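Local coordinates for protein putative histidinol-phosphate aminotransferase (Burkholderia pseudomallei, PDB 3P1T) that probably catalyses the pyridoxal-phosphate-dependent transamination of L-histidinol phosphate with 2-oxoglutarate in the biosynthesis of L-histidine, at residues A[55-58]-A[59-62]; A[260-263]-A[264-268]. All coordinates share one frame; numbering follows the deposited sequence.

Interaction 1 of 2, residues A[55-58]-A[59-62]; sequences RVMR and KLAE
The guanidinium of Arg58 carries Lys59 CD over one of its faces and Glu62 OE2 at an edge, near its plane. Carboxylate and guanidinium planes stand 43° apart, and the salt bridge is loose: NH1 of Arg58 reaches OE2 of Glu62 at 3.4 Å in a weak hydrogen bond. These two side chains run side by side in the same direction, one helical turn apart. The Arg58 chain leaves with CG anti to the backbone N (chi1 178°) and bends at chi3, which brings the guanidinium across the Lys59 chain, with NH1 pointing on toward Glu62. The aliphatic part of Lys59 passes across the covered face, CE lying 3.5 Å from Arg58 NH2. Lys59 NZ forms a salt bridge with OE2 of Glu238, which Arg55 NE also engages; the shared carboxylate probably offsets part of the repulsion between the two cations. Alpha-helical i to i+4 backbone bonds underlie these contacts, with Leu60 N 2.9 Å from Val56 O and Glu62 N 3.0 Å from Arg58 O. On another side of the helix the meeting side chains are apolar: Leu60 CD1 meets SE of selenomethionine Met57 at 4.1 Å and CG1 of Val56 at 4.4 Å. Helix 52-64 touches both helix 231-241, through Val56 and Leu60 on Leu237 and Leu241, and strand 71-74 at the margin of the seven-stranded sheet, where Met57, Leu60 and Ala61 cover Leu71.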
ATOM      1  N   ARG A  55     -16.317   7.346   0.020  1.00 47.68           N
ATOM      2  CA  ARG A  55     -17.288   6.893   1.013  1.00 47.43           C
ATOM      3  C   ARG A  55     -16.587   6.507   2.329  1.00 51.08           C
ATOM      4  O   ARG A  55     -17.059   6.893   3.396  1.00 52.77           O
ATOM      5  CB  ARG A  55     -18.091   5.708   0.465  1.00 45.29           C
ATOM      6  CG  ARG A  55     -19.271   5.320   1.353  1.00 50.52           C
ATOM      7  CD  ARG A  55     -20.033   4.103   0.842  1.00 51.57           C
ATOM      8  NE  ARG A  55     -19.309   2.835   1.023  1.00 48.92           N
ATOM      9  CZ  ARG A  55     -18.865   2.058   0.036  1.00 60.55           C
ATOM     10  NH1 ARG A  55     -19.081   2.390  -1.232  1.00 51.20           N
ATOM     11  NH2 ARG A  55     -18.235   0.927   0.308  1.00 47.34           N
ATOM     12  N   VAL A  56     -15.465   5.770   2.252  1.00 44.69           N
ATOM     13  CA  VAL A  56     -14.717   5.334   3.437  1.00 43.39           C
ATOM     14  C   VAL A  56     -14.028   6.561   4.072  1.00 46.34           C
ATOM     15  O   VAL A  56     -13.986   6.647   5.305  1.00 46.60           O
ATOM     16  CB  VAL A  56     -13.709   4.185   3.122  1.00 45.35           C
ATOM     17  CG1 VAL A  56     -12.863   3.832   4.331  1.00 44.10           C
ATOM     18  CG2 VAL A  56     -14.442   2.942   2.628  1.00 45.27           C
HETATM   19  N   MSE A  57     -13.536   7.526   3.246  1.00 40.36           N
HETATM   20  CA  MSE A  57     -12.891   8.755   3.771  1.00 38.23           C
HETATM   21  C   MSE A  57     -13.858   9.522   4.653  1.00 45.52           C
HETATM   22  O   MSE A  57     -13.473   9.960   5.736  1.00 46.14           O
HETATM   23  CB  MSE A  57     -12.368   9.674   2.650  1.00 38.59           C
HETATM   24  CG  MSE A  57     -11.125   9.129   1.952  1.00 41.24           C
HETATM   25 SE   MSE A  57      -9.676   8.842   3.193  0.75 43.85          SE
HETATM   26  CE  MSE A  57      -9.131  10.624   3.571  1.00 39.84           C
ATOM     27  N   ARG A  58     -15.123   9.621   4.205  1.00 42.88           N
ATOM     28  CA  ARG A  58     -16.208  10.286   4.892  1.00 43.83           C
ATOM     29  C   ARG A  58     -16.535   9.529   6.164  1.00 46.57           C
ATOM     30  O   ARG A  58     -16.727  10.162   7.202  1.00 45.04           O
ATOM     31  CB  ARG A  58     -17.413  10.374   3.956  1.00 48.52           C
ATOM     32  CG  ARG A  58     -18.664  11.010   4.557  1.00 66.40           C
ATOM     33  CD  ARG A  58     -19.864  10.974   3.610  1.00 78.91           C
ATOM     34  NE  ARG A  58     -20.199   9.625   3.130  1.00 88.16           N
ATOM     35  CZ  ARG A  58     -20.932   8.733   3.796  1.00102.25           C
ATOM     36  NH1 ARG A  58     -21.392   9.012   5.010  1.00 86.40           N
ATOM     37  NH2 ARG A  58     -21.191   7.547   3.262  1.00 92.42           N
ATOM     38  N   LYS A  59     -16.570   8.173   6.093  1.00 44.44           N
ATOM     39  CA  LYS A  59     -16.851   7.300   7.244  1.00 44.21           C
ATOM     40  C   LYS A  59     -15.782   7.500   8.335  1.00 47.31           C
ATOM     41  O   LYS A  59     -16.140   7.593   9.502  1.00 48.91           O
ATOM     42  CB  LYS A  59     -16.926   5.816   6.820  1.00 46.27           C
ATOM     43  CG  LYS A  59     -18.333   5.198   6.790  1.00 53.35           C
ATOM     44  CD  LYS A  59     -19.174   5.605   5.573  1.00 56.15           C
ATOM     45  CE  LYS A  59     -20.561   5.000   5.582  1.00 59.74           C
ATOM     46  NZ  LYS A  59     -20.545   3.514   5.463  1.00 59.78           N
ATOM     47  N   LEU A  60     -14.491   7.595   7.953  1.00 41.83           N
ATOM     48  CA  LEU A  60     -13.371   7.857   8.852  1.00 40.89           C
ATOM     49  C   LEU A  60     -13.547   9.196   9.558  1.00 48.28           C
ATOM     50  O   LEU A  60     -13.367   9.281  10.780  1.00 49.94           O
ATOM     51  CB  LEU A  60     -12.039   7.846   8.081  1.00 39.49           C
ATOM     52  CG  LEU A  60     -11.483   6.490   7.693  1.00 43.04           C
ATOM     53  CD1 LEU A  60     -10.407   6.637   6.617  1.00 42.27           C
ATOM     54  CD2 LEU A  60     -10.959   5.717   8.916  1.00 41.19           C
ATOM     55  N   ALA A  61     -13.933  10.233   8.791  1.00 45.13           N
ATOM     56  CA  ALA A  61     -14.163  11.591   9.272  1.00 45.98           C
ATOM     57  C   ALA A  61     -15.244  11.607  10.340  1.00 53.39           C
ATOM     58  O   ALA A  61     -15.076  12.276  11.365  1.00 53.66           O
ATOM     59  CB  ALA A  61     -14.551  12.491   8.112  1.00 47.16           C
ATOM     60  N   GLU A  62     -16.327  10.829  10.115  1.00 51.40           N
ATOM     61  CA  GLU A  62     -17.459  10.673  11.024  1.00 52.37           C
ATOM     62  C   GLU A  62     -17.015   9.975  12.291  1.00 55.39           C
ATOM     63  O   GLU A  62     -17.310  10.453  13.391  1.00 56.62           O
ATOM     64  CB  GLU A  62     -18.587   9.879  10.347  1.00 54.64           C
ATOM     65  CG  GLU A  62     -19.715  10.731   9.784  1.00 71.12           C
ATOM     66  CD  GLU A  62     -20.349  10.219   8.494  1.00 96.37           C
ATOM     67  OE1 GLU A  62     -20.797   9.047   8.459  1.00 93.51           O
ATOM     68  OE2 GLU A  62     -20.434  11.011   7.526  1.00 82.81           O
TER

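Interaction 2 of 2, residues A[260-263]-A[264-268]; sequences RVAD and ALRGL. With SO4 (sulfate ion), chain E.
Leu265 N donates to Val261 O at 2.9 Å with an N-H...O angle of 164°, one of four successive i to i+4 bonds in the last turns of alpha-helix 244-267. Ala264 N makes an equally short bond to Arg260 O, and Gly267 N lies 3.1 Å from Asp263 O. On the buried side, Val261 and Leu265 lie alongside each other and point the same way, CG1 of Val261 touching CD1 of Leu265 at 3.9 Å. This apolar pair faces helix 320-333, where Asn323 and Leu327 receive it and Arg260 extends the interface through a salt bridge to Asp324, while Leu265 also rests on Tyr270 and Val272.

The solvent-facing side is polar. Asp263 OD1 comes to the edge of the Arg266 guanidinium, too far from NH1 for a salt bridge, although the opposite charges probably still attract. Arg266 sets out with CG beside its backbone N (chi1 -69°) and then runs extended from CG to NE, which carries the guanidinium past CB of Ala262 to a sulfate ion, probably from the crystallisation liquor. Arg259, of the preceding turn, both forms a salt bridge with Asp263 OD1 and binds this anion, and NH2 of Arg266 additionally bonds to Val272 O. Both Arg266 bonds to the sulfate are weak: NH1 approaches O3 at 3.3 Å, and NH2 reaches O4, which lies in the guanidinium plane, at 3.4 Å.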
ATOM      1  N   ARG A 260      -4.977  -9.143  35.652  1.00 49.63           N
ATOM      2  CA  ARG A 260      -4.786 -10.524  36.109  1.00 49.50           C
ATOM      3  C   ARG A 260      -3.329 -10.967  35.908  1.00 53.38           C
ATOM      4  O   ARG A 260      -2.697 -11.393  36.869  1.00 54.46           O
ATOM      5  CB  ARG A 260      -5.743 -11.516  35.396  1.00 47.78           C
ATOM      6  CG  ARG A 260      -5.369 -12.992  35.648  1.00 53.15           C
ATOM      7  CD  ARG A 260      -6.436 -13.992  35.297  1.00 66.46           C
ATOM      8  NE  ARG A 260      -6.312 -14.503  33.939  1.00 71.05           N
ATOM      9  CZ  ARG A 260      -5.931 -15.741  33.638  1.00 78.01           C
ATOM     10  NH1 ARG A 260      -5.632 -16.607  34.603  1.00 55.23           N
ATOM     11  NH2 ARG A 260      -5.874 -16.132  32.372  1.00 60.90           N
ATOM     12  N   VAL A 261      -2.807 -10.863  34.672  1.00 48.45           N
ATOM     13  CA  VAL A 261      -1.461 -11.317  34.320  1.00 47.85           C
ATOM     14  C   VAL A 261      -0.403 -10.535  35.142  1.00 52.31           C
ATOM     15  O   VAL A 261       0.465 -11.184  35.733  1.00 52.03           O
ATOM     16  CB  VAL A 261      -1.215 -11.214  32.791  1.00 49.86           C
ATOM     17  CG1 VAL A 261       0.245 -11.469  32.434  1.00 49.04           C
ATOM     18  CG2 VAL A 261      -2.098 -12.204  32.052  1.00 49.64           C
ATOM     19  N   ALA A 262      -0.510  -9.183  35.227  1.00 49.22           N
ATOM     20  CA  ALA A 262       0.426  -8.357  35.989  1.00 50.06           C
ATOM     21  C   ALA A 262       0.443  -8.756  37.490  1.00 59.54           C
ATOM     22  O   ALA A 262       1.524  -8.979  38.047  1.00 61.34           O
ATOM     23  CB  ALA A 262       0.079  -6.882  35.838  1.00 50.19           C
ATOM     24  N   ASP A 263      -0.742  -8.896  38.124  1.00 56.09           N
ATOM     25  CA  ASP A 263      -0.837  -9.254  39.542  1.00 56.12           C
ATOM     26  C   ASP A 263      -0.319 -10.676  39.805  1.00 58.11           C
ATOM     27  O   ASP A 263       0.417 -10.876  40.777  1.00 58.54           O
ATOM     28  CB  ASP A 263      -2.285  -9.120  40.043  1.00 58.65           C
ATOM     29  CG  ASP A 263      -2.826  -7.694  40.177  1.00 68.48           C
ATOM     30  OD1 ASP A 263      -2.043  -6.724  39.958  1.00 69.57           O
ATOM     31  OD2 ASP A 263      -4.012  -7.544  40.561  1.00 71.76           O
ATOM     32  N   ALA A 264      -0.674 -11.648  38.942  1.00 52.90           N
ATOM     33  CA  ALA A 264      -0.251 -13.049  39.090  1.00 53.15           C
ATOM     34  C   ALA A 264       1.268 -13.200  38.946  1.00 57.89           C
ATOM     35  O   ALA A 264       1.878 -13.891  39.774  1.00 58.04           O
ATOM     36  CB  ALA A 264      -0.955 -13.931  38.073  1.00 53.06           C
ATOM     37  N   LEU A 265       1.882 -12.530  37.928  1.00 52.99           N
ATOM     38  CA  LEU A 265       3.327 -12.602  37.713  1.00 52.21           C
ATOM     39  C   LEU A 265       4.083 -11.969  38.890  1.00 58.45           C
ATOM     40  O   LEU A 265       5.073 -12.555  39.335  1.00 59.53           O
ATOM     41  CB  LEU A 265       3.753 -11.956  36.387  1.00 50.44           C
ATOM     42  CG  LEU A 265       3.326 -12.665  35.090  1.00 54.01           C
ATOM     43  CD1 LEU A 265       3.802 -11.893  33.871  1.00 53.06           C
ATOM     44  CD2 LEU A 265       3.858 -14.096  35.021  1.00 54.91           C
ATOM     45  N   ARG A 266       3.594 -10.830  39.443  1.00 54.77           N
ATOM     46  CA  ARG A 266       4.240 -10.174  40.594  1.00 54.96           C
ATOM     47  C   ARG A 266       4.172 -11.064  41.841  1.00 59.94           C
ATOM     48  O   ARG A 266       5.102 -11.061  42.649  1.00 60.64           O
ATOM     49  CB  ARG A 266       3.626  -8.803  40.895  1.00 53.27           C
ATOM     50  CG  ARG A 266       3.933  -7.768  39.843  1.00 58.34           C
ATOM     51  CD  ARG A 266       3.637  -6.380  40.348  1.00 62.48           C
ATOM     52  NE  ARG A 266       3.806  -5.375  39.299  1.00 56.30           N
ATOM     53  CZ  ARG A 266       2.802  -4.744  38.707  1.00 58.03           C
ATOM     54  NH1 ARG A 266       1.552  -4.972  39.085  1.00 43.20           N
ATOM     55  NH2 ARG A 266       3.042  -3.847  37.761  1.00 47.01           N
ATOM     56  N   GLY A 267       3.092 -11.834  41.956  1.00 56.05           N
ATOM     57  CA  GLY A 267       2.895 -12.792  43.038  1.00 57.06           C
ATOM     58  C   GLY A 267       3.815 -13.994  42.919  1.00 60.06           C
ATOM     59  O   GLY A 267       4.122 -14.643  43.922  1.00 59.74           O
ATOM     60  N   LEU A 268       4.256 -14.295  41.678  1.00 56.45           N
ATOM     61  CA  LEU A 268       5.200 -15.373  41.362  1.00 56.08           C
ATOM     62  C   LEU A 268       6.669 -14.880  41.524  1.00 60.75           C
ATOM     63  O   LEU A 268       7.607 -15.681  41.407  1.00 61.04           O
ATOM     64  CB  LEU A 268       4.962 -15.924  39.934  1.00 54.38           C
ATOM     65  CG  LEU A 268       3.677 -16.730  39.726  1.00 58.50           C
ATOM     66  CD1 LEU A 268       3.434 -16.993  38.272  1.00 57.14           C
ATOM     67  CD2 LEU A 268       3.697 -18.048  40.495  1.00 59.51           C
TER
HETATM   68  S   SO4 E 338       0.118  -1.172  37.891  1.00100.95           S
HETATM   69  O1  SO4 E 338       1.250  -0.315  38.243  1.00105.70           O
HETATM   70  O2  SO4 E 338      -1.084  -0.313  37.710  1.00105.63           O
HETATM   71  O3  SO4 E 338      -0.104  -2.117  38.984  1.00107.41           O
HETATM   72  O4  SO4 E 338       0.414  -1.947  36.656  1.00105.98           O

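How the interactions relate
Interaction 1 precedes interaction 2 along the chain, and the two lie on opposite sides of its centre, with their own centres 42 Å apart and nearest atoms about 31 Å apart. They do not touch. Residues 55-62 belong to helix 52-64, beside the seven-stranded sheet that is the core of the large domain in this fold. Residues 260-268 lie around the C-terminal end of helix 244-267, against helix 320-333 in the region of the four-stranded sheet, as in the small domain of fold-type I aminotransferases. The two contacts are thus probably local elements of different domains, which the consecutive helices 231-241, covering interaction 1, and 244-267 link.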